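Local atomic coordinates of RNA silencing suppressor p19 (Carnation Italian ringspot virus, PDB entry 6BJV), a protein that suppresses RNA silencing in the host plant by binding short interfering RNAs as a homodimer that selects them by duplex length. Residues G24-P29 / S100-A105; G88-D93 / R139-L144. All coordinates share one frame; numbering follows the deposited sequence.

Contact 1. Residues G24-P29 / S100-A105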
ATOM      1  N   GLY A  24      12.167  22.804  18.641  1.00 98.57           N
ATOM      2  CA  GLY A  24      11.738  22.425  17.301  1.00 89.59           C
ATOM      3  C   GLY A  24      10.641  23.320  16.736  1.00 89.60           C
ATOM      4  O   GLY A  24      10.938  24.338  16.111  1.00 90.93           O
ATOM      5  N   GLY A  25       9.383  22.935  16.938  1.00 84.06           N
ATOM      6  CA  GLY A  25       8.244  23.633  16.387  1.00 84.25           C
ATOM      7  C   GLY A  25       7.706  22.997  15.128  1.00 76.15           C
ATOM      8  O   GLY A  25       6.658  23.429  14.631  1.00 75.92           O
ATOM      9  N   ILE A  26       8.383  21.973  14.614  1.00 89.22           N
ATOM     10  CA  ILE A  26       7.971  21.332  13.372  1.00 82.72           C
ATOM     11  C   ILE A  26       6.629  20.648  13.593  1.00 80.73           C
ATOM     12  O   ILE A  26       6.492  19.774  14.457  1.00 80.37           O
ATOM     13  CB  ILE A  26       9.039  20.342  12.885  1.00 77.93           C
ATOM     14  CG1 ILE A  26       8.639  19.757  11.532  1.00 72.00           C
ATOM     15  CG2 ILE A  26       9.282  19.226  13.907  1.00 77.78           C
ATOM     16  CD1 ILE A  26       9.782  19.092  10.800  1.00 67.68           C
ATOM     17  N   THR A  27       5.629  21.054  12.818  1.00 60.76           N
ATOM     18  CA  THR A  27       4.298  20.482  12.949  1.00 59.34           C
ATOM     19  C   THR A  27       4.308  19.034  12.478  1.00 57.48           C
ATOM     20  O   THR A  27       4.855  18.719  11.416  1.00 49.35           O
ATOM     21  CB  THR A  27       3.289  21.290  12.135  1.00 60.18           C
ATOM     22  OG1 THR A  27       3.564  21.126  10.738  1.00 55.92           O
ATOM     23  CG2 THR A  27       3.358  22.773  12.499  1.00 66.58           C
ATOM     24  N   SER A  28       3.705  18.153  13.271  1.00 53.99           N
ATOM     25  CA  SER A  28       3.611  16.749  12.913  1.00 49.80           C
ATOM     26  C   SER A  28       2.174  16.384  12.552  1.00 49.51           C
ATOM     27  O   SER A  28       1.228  17.011  13.042  1.00 53.14           O
ATOM     28  CB  SER A  28       4.079  15.851  14.065  1.00 51.36           C
ATOM     29  OG  SER A  28       3.900  14.483  13.745  1.00 48.30           O
ATOM     30  N   PRO A  29       1.973  15.384  11.688  1.00 39.65           N
ATOM     31  CA  PRO A  29       0.609  14.908  11.419  1.00 43.17           C
ATOM     32  C   PRO A  29       0.057  13.976  12.485  1.00 48.27           C
ATOM     33  O   PRO A  29      -1.159  13.743  12.506  1.00 50.95           O
ATOM     34  CB  PRO A  29       0.755  14.176  10.079  1.00 42.09           C
ATOM     35  CG  PRO A  29       2.166  13.698  10.071  1.00 39.14           C
ATOM     36  CD  PRO A  29       2.966  14.739  10.811  1.00 37.96           C
ATOM     37  N   SER A 100      -0.371  21.120   4.888  1.00 77.45           N
ATOM     38  CA  SER A 100      -0.334  22.521   4.483  1.00 79.63           C
ATOM     39  C   SER A 100       0.991  23.196   4.809  1.00 77.73           C
ATOM     40  O   SER A 100       1.232  24.311   4.331  1.00 79.44           O
ATOM     41  CB  SER A 100      -1.475  23.283   5.164  1.00 80.79           C
ATOM     42  OG  SER A 100      -2.731  22.699   4.865  1.00 82.05           O
ATOM     43  N   ARG A 101       1.849  22.556   5.599  1.00 66.54           N
ATOM     44  CA  ARG A 101       3.097  23.161   6.041  1.00 68.03           C
ATOM     45  C   ARG A 101       4.276  22.839   5.134  1.00 66.28           C
ATOM     46  O   ARG A 101       5.309  23.511   5.226  1.00 68.72           O
ATOM     47  CB  ARG A 101       3.415  22.695   7.467  1.00 66.42           C
ATOM     48  CG  ARG A 101       2.294  22.958   8.468  1.00 68.64           C
ATOM     49  CD  ARG A 101       2.541  24.229   9.252  1.00 74.19           C
ATOM     50  NE  ARG A 101       1.337  24.716   9.921  1.00 77.88           N
ATOM     51  CZ  ARG A 101       1.330  25.577  10.934  1.00 83.87           C
ATOM     52  NH1 ARG A 101       2.467  26.046  11.429  1.00 85.66           N
ATOM     53  NH2 ARG A 101       0.180  25.966  11.465  1.00 87.57           N
ATOM     54  N   PHE A 102       4.155  21.831   4.265  1.00 58.65           N
ATOM     55  CA  PHE A 102       5.270  21.400   3.431  1.00 57.24           C
ATOM     56  C   PHE A 102       4.887  21.239   1.963  1.00 58.71           C
ATOM     57  O   PHE A 102       5.695  20.729   1.179  1.00 59.09           O
ATOM     58  CB  PHE A 102       5.847  20.078   3.952  1.00 55.13           C
ATOM     59  CG  PHE A 102       5.954  20.010   5.449  1.00 54.94           C
ATOM     60  CD1 PHE A 102       7.006  20.619   6.112  1.00 58.20           C
ATOM     61  CD2 PHE A 102       5.005  19.329   6.192  1.00 55.90           C
ATOM     62  CE1 PHE A 102       7.106  20.554   7.491  1.00 59.88           C
ATOM     63  CE2 PHE A 102       5.099  19.260   7.568  1.00 55.78           C
ATOM     64  CZ  PHE A 102       6.150  19.873   8.218  1.00 58.23           C
ATOM     65  N   LEU A 103       3.687  21.658   1.570  1.00 61.31           N
ATOM     66  CA  LEU A 103       3.212  21.506   0.202  1.00 64.55           C
ATOM     67  C   LEU A 103       2.993  22.873  -0.428  1.00 66.90           C
ATOM     68  O   LEU A 103       2.497  23.796   0.224  1.00 66.32           O
ATOM     69  CB  LEU A 103       1.912  20.699   0.154  1.00 66.13           C
ATOM     70  CG  LEU A 103       2.017  19.237   0.592  1.00 65.61           C
ATOM     71  CD1 LEU A 103       0.635  18.609   0.652  1.00 65.57           C
ATOM     72  CD2 LEU A 103       2.920  18.448  -0.344  1.00 66.39           C
ATOM     73  N   GLY A 104       3.365  22.989  -1.699  1.00 63.42           N
ATOM     74  CA  GLY A 104       3.188  24.221  -2.441  1.00 68.07           C
ATOM     75  C   GLY A 104       2.184  24.078  -3.565  1.00 70.07           C
ATOM     76  O   GLY A 104       1.177  23.377  -3.423  1.00 69.98           O
ATOM     77  N   ALA A 105       2.446  24.743  -4.690  1.00102.15           N
ATOM     78  CA  ALA A 105       1.578  24.641  -5.856  1.00105.80           C
ATOM     79  C   ALA A 105       1.930  23.443  -6.729  1.00106.35           C
ATOM     80  O   ALA A 105       1.033  22.754  -7.227  1.00106.89           O
ATOM     81  CB  ALA A 105       1.658  25.926  -6.683  1.00109.48           C
TER
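I26 and T27 meet R101 and F102 in a small loop-to-loop contact at the surface. The 24-29 loop follows helix 7-16 and leads to helix 39-45. The 100-105 loop joins helix 92-99 to strand 109-116. T27 carries most of the contact. Its side chain lies across that of R101 at about a right angle, and its two branches touch different parts of the arginine. The hydroxyl branch sits against the aliphatic start, with T27 OG1 3.2 Å from R101 CG. The methyl branch lies over one face of the guanidinium, with T27 CG2 3.6 Å from R101 NH1. With OG1 between the backbone N and the carbonyl carbon (chi1 68°), CG2 falls anti to the carbonyl carbon and faces the guanidinium. The R101 chain bends at chi2 (-98°), which sets one guanidinium face against the T27 methyl.

The F102 ring points its CZ corner at the other loop. T27 O lies in the ring plane at this edge, 3.6 Å from F102 CZ. I26 CG1 approaches the same corner, 4.1 Å from F102 CZ. R101 CB covers one face of the ring, 3.8 Å above the plane over its centre. Arginine and phenylalanine thus pack on each other as well as on T27. Beyond the two loops, F102 also touches T10 and V68, and I26 rests on Q13 and A14 of helix 7-16. The contact is a van der Waals meeting of two irregular loops, by which the N-terminal part of the p19 fold packs beside the end of helix 92-99.

Contact 2. Residues G88-D93 / R139-L144; sequences GSWTGD and RSKQEL
The core between the helical layer and the sheet of p19 holds this contact, where K141 of helix 130-144 reaches S89 and W90 in the turn before helix 92-99. All three residues are buried. K141 leaves its helix with CG anti to the backbone N (chi1 179°), and the rest of the chain stays fully extended. This carries the ammonium group the whole length of the side chain to the turn. K141 NZ comes 3.3 Å from S89 CB and 3.9 Å from W90 NE1. It meets the indole obliquely, beside the pyrrole part, and the two side chains slide past each other in opposite directions.

The polar ends find their partners in other parts of the chain. K141 NZ donates a hydrogen bond to V86 O, near the end of helix 80-87. E61 on the sheet serves all three residues. Its OE2 is hydrogen-bonded to S89 OG, while its OE1 takes a weak hydrogen bond from W90 NE1 and lies in a long, weak ion pair with K141. The carboxylate probably helps to offset the buried lysine charge. With OG anti to the backbone N (chi1 -176°), the S89 hydroxyl turns to E61, and CB is the S89 atom nearest K141 NZ.

W90 also meets W63 edge-to-face and packs on A137 and I138 of helix 130-144. On that helix, R139 NH1 forms a salt bridge with E143 OE1 of the second subunit. The contact belongs to the core of an alpha+beta fold, where helices pack on an antiparallel sheet.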
ATOM      1  N   GLY A  88      -6.625   6.933  16.881  1.00 77.45           N
ATOM      2  CA  GLY A  88      -6.430   8.344  17.124  1.00 80.41           C
ATOM      3  C   GLY A  88      -5.022   8.833  16.883  1.00 80.24           C
ATOM      4  O   GLY A  88      -4.714   9.988  17.189  1.00 82.59           O
ATOM      5  N   SER A  89      -4.149   7.979  16.341  1.00 65.22           N
ATOM      6  CA  SER A  89      -2.780   8.391  16.054  1.00 65.18           C
ATOM      7  C   SER A  89      -2.744   9.605  15.139  1.00 65.23           C
ATOM      8  O   SER A  89      -1.847  10.448  15.258  1.00 66.14           O
ATOM      9  CB  SER A  89      -2.010   7.235  15.420  1.00 62.14           C
ATOM     10  OG  SER A  89      -0.653   7.582  15.207  1.00 62.76           O
ATOM     11  N   TRP A  90      -3.698   9.706  14.217  1.00 66.28           N
ATOM     12  CA  TRP A  90      -3.800  10.853  13.328  1.00 66.90           C
ATOM     13  C   TRP A  90      -5.208  10.889  12.757  1.00 64.99           C
ATOM     14  O   TRP A  90      -5.789   9.842  12.462  1.00 61.52           O
ATOM     15  CB  TRP A  90      -2.769  10.783  12.195  1.00 66.16           C
ATOM     16  CG  TRP A  90      -2.869   9.534  11.376  1.00 60.45           C
ATOM     17  CD1 TRP A  90      -2.121   8.401  11.517  1.00 56.45           C
ATOM     18  CD2 TRP A  90      -3.769   9.288  10.288  1.00 56.04           C
ATOM     19  NE1 TRP A  90      -2.499   7.466  10.584  1.00 49.32           N
ATOM     20  CE2 TRP A  90      -3.510   7.985   9.819  1.00 49.22           C
ATOM     21  CE3 TRP A  90      -4.769  10.043   9.666  1.00 57.27           C
ATOM     22  CZ2 TRP A  90      -4.213   7.421   8.756  1.00 46.95           C
ATOM     23  CZ3 TRP A  90      -5.466   9.480   8.611  1.00 52.62           C
ATOM     24  CH2 TRP A  90      -5.185   8.182   8.168  1.00 49.78           C
ATOM     25  N   THR A  91      -5.747  12.091  12.614  1.00 68.95           N
ATOM     26  CA  THR A  91      -7.052  12.305  12.012  1.00 68.78           C
ATOM     27  C   THR A  91      -6.880  13.017  10.674  1.00 68.30           C
ATOM     28  O   THR A  91      -5.766  13.326  10.243  1.00 69.08           O
ATOM     29  CB  THR A  91      -7.962  13.096  12.958  1.00 73.48           C
ATOM     30  OG1 THR A  91      -9.191  13.413  12.291  1.00 78.13           O
ATOM     31  CG2 THR A  91      -7.294  14.383  13.421  1.00 75.99           C
ATOM     32  N   GLY A  92      -8.007  13.262  10.003  1.00 74.91           N
ATOM     33  CA  GLY A  92      -7.955  13.925   8.711  1.00 76.11           C
ATOM     34  C   GLY A  92      -7.430  15.346   8.802  1.00 81.17           C
ATOM     35  O   GLY A  92      -6.704  15.808   7.919  1.00 83.12           O
ATOM     36  N   ASP A  93      -7.789  16.057   9.872  1.00 93.60           N
ATOM     37  CA  ASP A  93      -7.344  17.438  10.023  1.00 96.09           C
ATOM     38  C   ASP A  93      -5.864  17.506  10.378  1.00 96.36           C
ATOM     39  O   ASP A  93      -5.146  18.394   9.903  1.00 97.43           O
ATOM     40  CB  ASP A  93      -8.183  18.142  11.090  1.00100.09           C
ATOM     41  CG  ASP A  93      -9.672  18.024  10.831  1.00104.28           C
ATOM     42  OD1 ASP A  93     -10.053  17.689   9.690  1.00103.31           O
ATOM     43  OD2 ASP A  93     -10.461  18.271  11.768  1.00108.69           O
ATOM     44  N   ARG A 139      -8.952   3.908   6.945  1.00 75.31           N
ATOM     45  CA  ARG A 139      -9.666   2.645   7.065  1.00 77.43           C
ATOM     46  C   ARG A 139      -8.827   1.461   6.611  1.00 77.39           C
ATOM     47  O   ARG A 139      -9.000   0.355   7.137  1.00 77.23           O
ATOM     48  CB  ARG A 139     -10.977   2.694   6.275  1.00 80.67           C
ATOM     49  CG  ARG A 139     -10.819   2.694   4.768  1.00 82.39           C
ATOM     50  CD  ARG A 139     -12.157   2.936   4.084  1.00 86.13           C
ATOM     51  NE  ARG A 139     -13.268   2.305   4.794  1.00 88.75           N
ATOM     52  CZ  ARG A 139     -13.465   0.992   4.877  1.00 89.89           C
ATOM     53  NH1 ARG A 139     -12.619   0.147   4.304  1.00 89.00           N
ATOM     54  NH2 ARG A 139     -14.507   0.521   5.548  1.00 92.01           N
ATOM     55  N   SER A 140      -7.920   1.659   5.651  1.00 70.31           N
ATOM     56  CA  SER A 140      -6.920   0.635   5.377  1.00 71.02           C
ATOM     57  C   SER A 140      -6.133   0.294   6.634  1.00 67.35           C
ATOM     58  O   SER A 140      -5.742  -0.862   6.833  1.00 67.25           O
ATOM     59  CB  SER A 140      -5.973   1.101   4.271  1.00 70.87           C
ATOM     60  OG  SER A 140      -6.663   1.278   3.046  1.00 74.33           O
ATOM     61  N   LYS A 141      -5.895   1.288   7.492  1.00 73.70           N
ATOM     62  CA  LYS A 141      -5.284   1.037   8.792  1.00 70.83           C
ATOM     63  C   LYS A 141      -6.202   0.214   9.686  1.00 72.93           C
ATOM     64  O   LYS A 141      -5.721  -0.536  10.543  1.00 72.34           O
ATOM     65  CB  LYS A 141      -4.939   2.369   9.457  1.00 67.93           C
ATOM     66  CG  LYS A 141      -4.308   2.259  10.834  1.00 65.68           C
ATOM     67  CD  LYS A 141      -4.134   3.637  11.453  1.00 63.64           C
ATOM     68  CE  LYS A 141      -3.453   3.561  12.803  1.00 62.84           C
ATOM     69  NZ  LYS A 141      -3.323   4.904  13.428  1.00 62.97           N
ATOM     70  N   GLN A 142      -7.518   0.338   9.504  1.00 72.69           N
ATOM     71  CA  GLN A 142      -8.461  -0.389  10.346  1.00 74.16           C
ATOM     72  C   GLN A 142      -8.442  -1.881  10.035  1.00 74.92           C
ATOM     73  O   GLN A 142      -8.352  -2.713  10.944  1.00 75.43           O
ATOM     74  CB  GLN A 142      -9.869   0.181  10.163  1.00 76.25           C
ATOM     75  CG  GLN A 142     -10.903  -0.398  11.119  1.00 79.00           C
ATOM     76  CD  GLN A 142     -12.318   0.039  10.786  1.00 82.62           C
ATOM     77  OE1 GLN A 142     -12.547   0.752   9.808  1.00 82.08           O
ATOM     78  NE2 GLN A 142     -13.277  -0.392  11.598  1.00 86.75           N
ATOM     79  N   GLU A 143      -8.536  -2.241   8.751  1.00 74.09           N
ATOM     80  CA  GLU A 143      -8.592  -3.653   8.387  1.00 74.72           C
ATOM     81  C   GLU A 143      -7.295  -4.371   8.739  1.00 72.27           C
ATOM     82  O   GLU A 143      -7.321  -5.525   9.183  1.00 73.44           O
ATOM     83  CB  GLU A 143      -8.897  -3.806   6.897  1.00 77.19           C
ATOM     84  CG  GLU A 143     -10.332  -3.478   6.520  1.00 80.46           C
ATOM     85  CD  GLU A 143     -10.540  -2.007   6.228  1.00 80.93           C
ATOM     86  OE1 GLU A 143      -9.720  -1.427   5.486  1.00 80.38           O
ATOM     87  OE2 GLU A 143     -11.523  -1.429   6.740  1.00 81.89           O
ATOM     88  N   LEU A 144      -6.151  -3.710   8.544  1.00 62.05           N
ATOM     89  CA  LEU A 144      -4.874  -4.341   8.861  1.00 59.44           C
ATOM     90  C   LEU A 144      -4.813  -4.749  10.327  1.00 57.93           C
ATOM     91  O   LEU A 144      -4.265  -5.805  10.666  1.00 59.12           O
ATOM     92  CB  LEU A 144      -3.720  -3.397   8.522  1.00 58.20           C
ATOM     93  CG  LEU A 144      -2.314  -3.918   8.839  1.00 56.77           C
ATOM     94  CD1 LEU A 144      -1.986  -5.148   8.006  1.00 57.85           C
ATOM     95  CD2 LEU A 144      -1.274  -2.833   8.621  1.00 55.29           C
TER

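Contacts 1 and 2 have centres about 19 Å apart. They meet through P29 and W90, with P29 O 3.4 Å from W90 CB. Their segments alternate along the chain: 24-29, 88-93, 100-105 and 139-144. Helix 92-99 joins them directly, since it starts in 88-93 and the 100-105 loop follows its end. S94 OG on this helix lies within hydrogen-bonding reach of P29 O and T91 O, one carbonyl from a segment of each contact; its one proton may be shared between them. Contact 1 lies at the surface, contact 2 in the core. Their nearest atoms are about 8 Å and 9 Å from the bound RNA, so neither contact touches the RNA directly.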